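Local coordinates for RidA family protein (Psychrobacter sp. MES7-P7E, PDB 6L8P) that probably deaminates reactive enamine and imine intermediates by hydrolysis, as a trimeric member of the RidA family, at residues E65-K68 with A69-Q73; S103-A106 with V107-E110; A114-S117 with E118-A122. The protein carries 1 engineered substitution. All blocks are in the same frame, centred on the assembly; numbering follows the deposited sequence.

Contact 1: E65-K68 with A69-Q73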
loop_
_atom_site.group_PDB
_atom_site.type_symbol
_atom_site.label_atom_id
_atom_site.label_comp_id
_atom_site.label_asym_id
_atom_site.label_seq_id
_atom_site.Cartn_x
_atom_site.Cartn_y
_atom_site.Cartn_z
ATOM N N GLU A 65 25.827 2.119 0.008
ATOM C CA GLU A 65 26.093 3.411 -0.616
ATOM C C GLU A 65 25.433 3.508 -1.991
ATOM O O GLU A 65 25.789 2.749 -2.905
ATOM C CB GLU A 65 27.601 3.614 -0.763
ATOM C CG GLU A 65 28.288 4.000 0.534
ATOM C CD GLU A 65 27.826 5.357 1.058
ATOM O OE1 GLU A 65 27.640 6.289 0.237
ATOM O OE2 GLU A 65 27.646 5.485 2.294
ATOM N N GLY A 66 24.502 4.460 -2.134
ATOM C CA GLY A 66 23.872 4.774 -3.401
ATOM C C GLY A 66 22.649 3.917 -3.712
ATOM O O GLY A 66 22.447 2.833 -3.159
ATOM N N PHE A 67 21.865 4.400 -4.696
ATOM C CA PHE A 67 20.600 3.748 -5.022
ATOM C C PHE A 67 20.790 2.306 -5.481
ATOM O O PHE A 67 20.071 1.427 -5.032
ATOM C CB PHE A 67 19.840 4.512 -6.105
ATOM C CG PHE A 67 18.631 3.790 -6.552
ATOM C CD1 PHE A 67 17.450 3.891 -5.835
ATOM C CD2 PHE A 67 18.679 2.951 -7.663
ATOM C CE1 PHE A 67 16.333 3.145 -6.245
ATOM C CE2 PHE A 67 17.582 2.205 -8.063
ATOM C CZ PHE A 67 16.408 2.304 -7.345
ATOM N N LYS A 68 21.665 2.050 -6.468
ATOM C CA LYS A 68 21.726 0.694 -7.015
ATOM C C LYS A 68 22.067 -0.327 -5.934
ATOM O O LYS A 68 21.452 -1.401 -5.849
ATOM C CB LYS A 68 22.760 0.625 -8.148
ATOM C CG LYS A 68 22.686 -0.712 -8.883
ATOM C CD LYS A 68 23.383 -0.595 -10.244
ATOM C CE LYS A 68 23.716 -1.954 -10.786
ATOM N NZ LYS A 68 24.968 -1.887 -11.605
ATOM N N ALA A 69 23.077 -0.011 -5.118
ATOM C CA ALA A 69 23.491 -0.923 -4.065
ATOM C C ALA A 69 22.384 -1.110 -3.031
ATOM O O ALA A 69 22.152 -2.225 -2.553
ATOM C CB ALA A 69 24.771 -0.398 -3.415
ATOM N N GLN A 70 21.678 -0.027 -2.688
ATOM C CA GLN A 70 20.551 -0.182 -1.770
ATOM C C GLN A 70 19.447 -1.029 -2.376
ATOM O O GLN A 70 18.873 -1.871 -1.681
ATOM C CB GLN A 70 19.982 1.182 -1.368
ATOM C CG GLN A 70 20.859 1.865 -0.314
ATOM C CD GLN A 70 20.318 3.188 0.156
ATOM O OE1 GLN A 70 19.110 3.375 0.280
ATOM N NE2 GLN A 70 21.208 4.138 0.404
ATOM N N ALA A 71 19.135 -0.830 -3.672
ATOM C CA ALA A 71 18.080 -1.641 -4.302
ATOM C C ALA A 71 18.455 -3.132 -4.367
ATOM O O ALA A 71 17.613 -4.014 -4.109
ATOM C CB ALA A 71 17.783 -1.107 -5.706
ATOM N N GLU A 72 19.712 -3.428 -4.722
ATOM C CA GLU A 72 20.167 -4.807 -4.715
ATOM C C GLU A 72 20.072 -5.405 -3.321
ATOM O O GLU A 72 19.684 -6.571 -3.163
ATOM C CB GLU A 72 21.607 -4.878 -5.236
ATOM C CG GLU A 72 21.659 -4.495 -6.710
ATOM C CD GLU A 72 23.068 -4.361 -7.281
ATOM O OE1 GLU A 72 24.037 -4.211 -6.505
ATOM O OE2 GLU A 72 23.198 -4.392 -8.527
ATOM N N GLN A 73 20.441 -4.616 -2.294
ATOM C CA GLN A 73 20.376 -5.096 -0.921
ATOM C C GLN A 73 18.933 -5.310 -0.473
ATOM O O GLN A 73 18.631 -6.283 0.221
ATOM C CB GLN A 73 21.089 -4.097 -0.008
ATOM C CG GLN A 73 21.135 -4.555 1.478
ATOM C CD GLN A 73 22.032 -5.780 1.645
ATOM O OE1 GLN A 73 23.214 -5.732 1.250
ATOM N NE2 GLN A 73 21.480 -6.885 2.105
HETATM O O HOH W 1 25.025 2.175 -5.550
#
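The ring of F67 carries the CB of A71 over one face, with CZ and CB 4.0 Å apart. The two residues are one helical turn apart. F67 has CG anti to its own N (chi1 174°), which points the ring outward from the helix, with one face against the A71 methyl. On another side of the same turn, K68 and E72 meet through carbon and oxygen: K68 CE is 3.4 Å from E72 OE2. The charged atoms do not touch, since K68 NZ is 4.3 Å from E72 OE2. The pair is opposite in charge but too far apart for a salt bridge.

This is the first turn of helix 67-84, with G66 as its N-cap residue. Its backbone has positive phi, which favours glycine. Three i to i+4 bonds start the helix: Q70 N to G66 O, A71 N to F67 O (2.8 Å) and E72 N to K68 O. The N-H of A69 instead gives its hydrogen to a water at 3.0 Å from N. That water donates to E65 O and so bridges the start of the turn. The amide of Q70 reaches R64 O and V136 N through its NE2 and OE1.

F67 also packs on V107 and L108 of helix 105-115 and on V137 of strand 137-144, which Q70 touches too. F67 therefore joins the start of helix 67-84 to both helix 105-115 and strand 137-144.

Contact 2: S103-A106 with V107-E110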
loop_
_atom_site.group_PDB
_atom_site.type_symbol
_atom_site.label_atom_id
_atom_site.label_comp_id
_atom_site.label_asym_id
_atom_site.label_seq_id
_atom_site.Cartn_x
_atom_site.Cartn_y
_atom_site.Cartn_z
ATOM N N SER A 103 14.316 9.763 -10.717
ATOM C CA SER A 103 15.461 9.600 -11.610
ATOM C C SER A 103 16.063 8.211 -11.503
ATOM O O SER A 103 16.748 7.778 -12.430
ATOM C CB SER A 103 16.549 10.637 -11.293
ATOM O OG SER A 103 16.016 11.938 -11.481
ATOM N N ASP A 104 15.853 7.505 -10.388
ATOM C CA ASP A 104 16.343 6.139 -10.233
ATOM C C ASP A 104 15.438 5.071 -10.874
ATOM O O ASP A 104 15.764 3.885 -10.786
ATOM C CB ASP A 104 16.526 5.830 -8.745
ATOM C CG ASP A 104 17.583 6.716 -8.096
ATOM O OD1 ASP A 104 18.645 6.944 -8.729
ATOM O OD2 ASP A 104 17.403 7.171 -6.936
ATOM N N PHE A 105 14.363 5.470 -11.554
ATOM C CA PHE A 105 13.374 4.523 -12.086
ATOM C C PHE A 105 14.006 3.544 -13.079
ATOM O O PHE A 105 13.768 2.331 -12.998
ATOM C CB PHE A 105 12.225 5.319 -12.719
ATOM C CG PHE A 105 10.971 4.505 -13.073
ATOM C CD1 PHE A 105 10.155 3.989 -12.079
ATOM C CD2 PHE A 105 10.597 4.328 -14.400
ATOM C CE1 PHE A 105 8.974 3.264 -12.389
ATOM C CE2 PHE A 105 9.421 3.595 -14.730
ATOM C CZ PHE A 105 8.618 3.074 -13.724
ATOM N N ALA A 106 14.852 4.039 -13.987
ATOM C CA ALA A 106 15.446 3.125 -14.961
ATOM C C ALA A 106 16.288 2.070 -14.266
ATOM O O ALA A 106 16.148 0.870 -14.541
ATOM C CB ALA A 106 16.282 3.911 -15.982
ATOM N N VAL A 107 17.132 2.485 -13.303
ATOM C CA VAL A 107 17.953 1.493 -12.635
ATOM C C VAL A 107 17.094 0.573 -11.759
ATOM O O VAL A 107 17.378 -0.624 -11.661
ATOM C CB VAL A 107 19.064 2.198 -11.838
ATOM C CG1 VAL A 107 19.844 1.201 -10.998
ATOM C CG2 VAL A 107 19.992 2.902 -12.803
ATOM N N LEU A 108 16.002 1.093 -11.169
ATOM C CA LEU A 108 15.071 0.225 -10.449
ATOM C C LEU A 108 14.592 -0.906 -11.350
ATOM O O LEU A 108 14.623 -2.087 -10.971
ATOM C CB LEU A 108 13.865 1.055 -9.971
ATOM C CG LEU A 108 12.743 0.255 -9.292
ATOM C CD1 LEU A 108 13.156 -0.010 -7.825
ATOM C CD2 LEU A 108 11.388 0.960 -9.412
ATOM N N ASN A 109 14.185 -0.544 -12.574
ATOM C CA ASN A 109 13.657 -1.571 -13.460
ATOM C C ASN A 109 14.746 -2.571 -13.834
ATOM O O ASN A 109 14.475 -3.782 -13.893
ATOM C CB ASN A 109 13.018 -0.905 -14.681
ATOM C CG ASN A 109 11.694 -0.207 -14.336
ATOM O OD1 ASN A 109 10.912 -0.713 -13.516
ATOM N ND2 ASN A 109 11.423 0.929 -14.979
ATOM N N GLU A 110 15.996 -2.105 -13.955
ATOM C CA GLU A 110 17.105 -3.015 -14.250
ATOM C C GLU A 110 17.357 -3.987 -13.104
ATOM O O GLU A 110 17.567 -5.193 -13.326
ATOM C CB GLU A 110 18.367 -2.215 -14.555
ATOM C CG GLU A 110 18.307 -1.461 -15.866
ATOM C CD GLU A 110 19.532 -0.585 -16.090
ATOM O OE1 GLU A 110 20.488 -0.660 -15.277
ATOM O OE2 GLU A 110 19.531 0.179 -17.081
HETATM O O HOH W 2 17.962 5.392 -13.078
#
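N109 ND2 sits over one face of the F105 ring, 3.3 Å above its plane and displaced toward the rim. The nearest ring atom is F105 CE2, at 3.3 Å from N109 ND2. Amide and ring planes are 78° apart, so the amide stands steeply against the ring. F105 CG lies anti to the backbone N (chi1 -168°), and N109 CG lies beside its own N (chi1 -72°). These two torsions bring the groups together one turn apart. L108 adds a looser apolar contact, its CD2 at 4.2 Å from F105 CD1.

The backbone below is the first turn of helix 105-115. L108 N bonds to D104 O at 2.8 Å, N109 N to F105 O and E110 N to A106 O. The V107 N-H is taken by a water, 3.0 Å from V107 N, which also donates to S103 O. The water thus links the residues ahead of the helix to its first turn.

Further out, R123 of strand 122-127 donates through NH1 to N109 OD1 and packs on F105. It holds the amide by its oxygen while the nitrogen lies on the ring. The second subunit closes in here too: P132 of that subunit packs on F105, and T37 of that subunit hydrogen-bonds through OG1 with N109 O. A malonate ion, probably from the crystallisation liquor, lies about 4 Å from the F105 side chain.

The chemistry is mixed. An amide nitrogen rests on an aromatic face, and its oxygen is paired with an arginine. The bond from R123 probably polarises the amide and makes its N-H groups somewhat more positive, which would suit a place over a pi face.

Contact 3: A114-S117 with E118-A122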
loop_
_atom_site.group_PDB
_atom_site.type_symbol
_atom_site.label_atom_id
_atom_site.label_comp_id
_atom_site.label_asym_id
_atom_site.label_seq_id
_atom_site.Cartn_x
_atom_site.Cartn_y
_atom_site.Cartn_z
ATOM N N ALA A 114 17.156 -8.102 -13.089
ATOM C CA ALA A 114 18.271 -8.939 -12.662
ATOM C C ALA A 114 17.862 -9.920 -11.576
ATOM O O ALA A 114 18.464 -10.997 -11.446
ATOM C CB ALA A 114 19.420 -8.055 -12.169
ATOM N N ASN A 115 16.830 -9.595 -10.796
ATOM C CA ASN A 115 16.496 -10.399 -9.647
ATOM C C ASN A 115 15.255 -11.256 -9.814
ATOM O O ASN A 115 14.983 -12.083 -8.938
ATOM C CB ASN A 115 16.317 -9.480 -8.413
ATOM C CG ASN A 115 17.637 -9.048 -7.812
ATOM O OD1 ASN A 115 18.196 -9.775 -6.995
ATOM N ND2 ASN A 115 18.140 -7.886 -8.194
ATOM N N LEU A 116 14.494 -11.077 -10.900
ATOM C CA LEU A 116 13.187 -11.703 -11.030
ATOM C C LEU A 116 13.119 -12.398 -12.372
ATOM O O LEU A 116 13.767 -11.970 -13.326
ATOM C CB LEU A 116 12.027 -10.670 -10.976
ATOM C CG LEU A 116 11.934 -9.873 -9.658
ATOM C CD1 LEU A 116 10.989 -8.688 -9.893
ATOM C CD2 LEU A 116 11.485 -10.750 -8.496
ATOM N N SER A 117 12.305 -13.448 -12.432
ATOM C CA SER A 117 11.946 -14.072 -13.697
ATOM C C SER A 117 10.458 -13.885 -13.953
ATOM O O SER A 117 9.649 -13.806 -13.021
ATOM C CB SER A 117 12.289 -15.558 -13.691
ATOM O OG SER A 117 11.670 -16.216 -12.590
ATOM N N GLU A 118 10.116 -13.814 -15.233
ATOM C CA GLU A 118 8.720 -13.739 -15.629
ATOM C C GLU A 118 7.936 -14.966 -15.152
ATOM O O GLU A 118 8.490 -16.064 -14.985
ATOM C CB GLU A 118 8.614 -13.621 -17.142
ATOM C CG GLU A 118 9.190 -12.357 -17.669
ATOM C CD GLU A 118 9.277 -12.325 -19.176
ATOM O OE1 GLU A 118 10.171 -12.997 -19.737
ATOM O OE2 GLU A 118 8.454 -11.621 -19.794
ATOM N N PRO A 119 6.627 -14.810 -14.922
ATOM C CA PRO A 119 5.928 -13.513 -15.018
ATOM C C PRO A 119 6.255 -12.578 -13.830
ATOM O O PRO A 119 6.399 -13.074 -12.716
ATOM C CB PRO A 119 4.465 -13.926 -15.000
ATOM C CG PRO A 119 4.460 -15.153 -14.101
ATOM C CD PRO A 119 5.756 -15.886 -14.419
ATOM N N TYR A 120 6.387 -11.274 -14.093
ATOM C CA TYR A 120 6.700 -10.350 -12.993
ATOM C C TYR A 120 5.483 -10.070 -12.118
ATOM O O TYR A 120 4.332 -10.173 -12.554
ATOM C CB TYR A 120 7.227 -9.047 -13.543
ATOM C CG TYR A 120 8.460 -9.191 -14.387
ATOM C CD1 TYR A 120 9.591 -9.832 -13.892
ATOM C CD2 TYR A 120 8.478 -8.726 -15.684
ATOM C CE1 TYR A 120 10.739 -9.964 -14.670
ATOM C CE2 TYR A 120 9.608 -8.851 -16.462
ATOM C CZ TYR A 120 10.727 -9.479 -15.953
ATOM O OH TYR A 120 11.875 -9.592 -16.705
ATOM N N PRO A 121 5.701 -9.706 -10.868
ATOM C CA PRO A 121 4.573 -9.344 -9.994
ATOM C C PRO A 121 3.905 -8.059 -10.468
ATOM O O PRO A 121 4.470 -7.260 -11.229
ATOM C CB PRO A 121 5.230 -9.125 -8.619
ATOM C CG PRO A 121 6.542 -9.894 -8.700
ATOM C CD PRO A 121 6.987 -9.728 -10.138
ATOM N N ALA A 122 2.706 -7.844 -9.919
ATOM C CA ALA A 122 2.085 -6.537 -9.973
ATOM C C ALA A 122 2.949 -5.571 -9.165
ATOM O O ALA A 122 3.724 -5.971 -8.287
ATOM C CB ALA A 122 0.667 -6.620 -9.403
HETATM O O HOH W 3 13.856 -11.466 -16.585
#
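L116 CB rests against the Y120 ring, 3.9 Å from CD1. The backbone oxygen of L116 lies at the edge of the same ring, in its plane, 3.9 Å from Y120 CE1. Both residues hold CG beside the backbone N, L116 with chi1 -61° and Y120 with chi1 -59°. In Y120 this turns the ring back across the loop toward L116. In L116 the chain continues extended at chi2, 166°, and carries CD1 to the proline: L116 CD1 is 4.1 Å from P121 CD. The leucine thus touches the aromatic ring with its CB and a pyrrolidine ring with its branch end.

E118 CG lies over one face of the Y120 ring, 3.6 Å above the plane and offset toward the rim. The peptide bond before P119 is cis. It probably helps turn the chain so that Y120 comes back beside L116. No direct hydrogen bond joins 114-117 to 118-122. A water joins them instead, 2.7 Å from Y120 OH and donating to L116 O at a longer 3.3 Å.

L116 is the first residue to leave helical geometry after helix 105-115. It packs on F95 of strand 92-99 and F75 of helix 67-84, while Y120 O is hydrogen-bonded to S39 OG of the second subunit.

The two sides of the link from helix 105-115 to strand 122-127 are therefore joined across the turn by apolar touches and one bridging water. The water sits close to the phenol oxygen on one side and binds the L116 carbonyl only loosely on the other.

How the contacts relate
Contacts 1 and 2 are the first turns of two helices that pack together. They touch directly through F67 and K68 of contact 1, F67 also meeting D104 and K68 meeting V107. In each, a phenylalanine leans on the residue four places on, an alanine in contact 1 and an asparagine in contact 2. Each also has a water between the residues ahead of the helix and its first turn. Contact 1 is partly buried and meets no other chain. Contacts 2 and 3 lie at the surface, stand at the two ends of helix 105-115 and both touch the second subunit. Contact 3 lacks the helical bonds of the others and contains a cis peptide before P119.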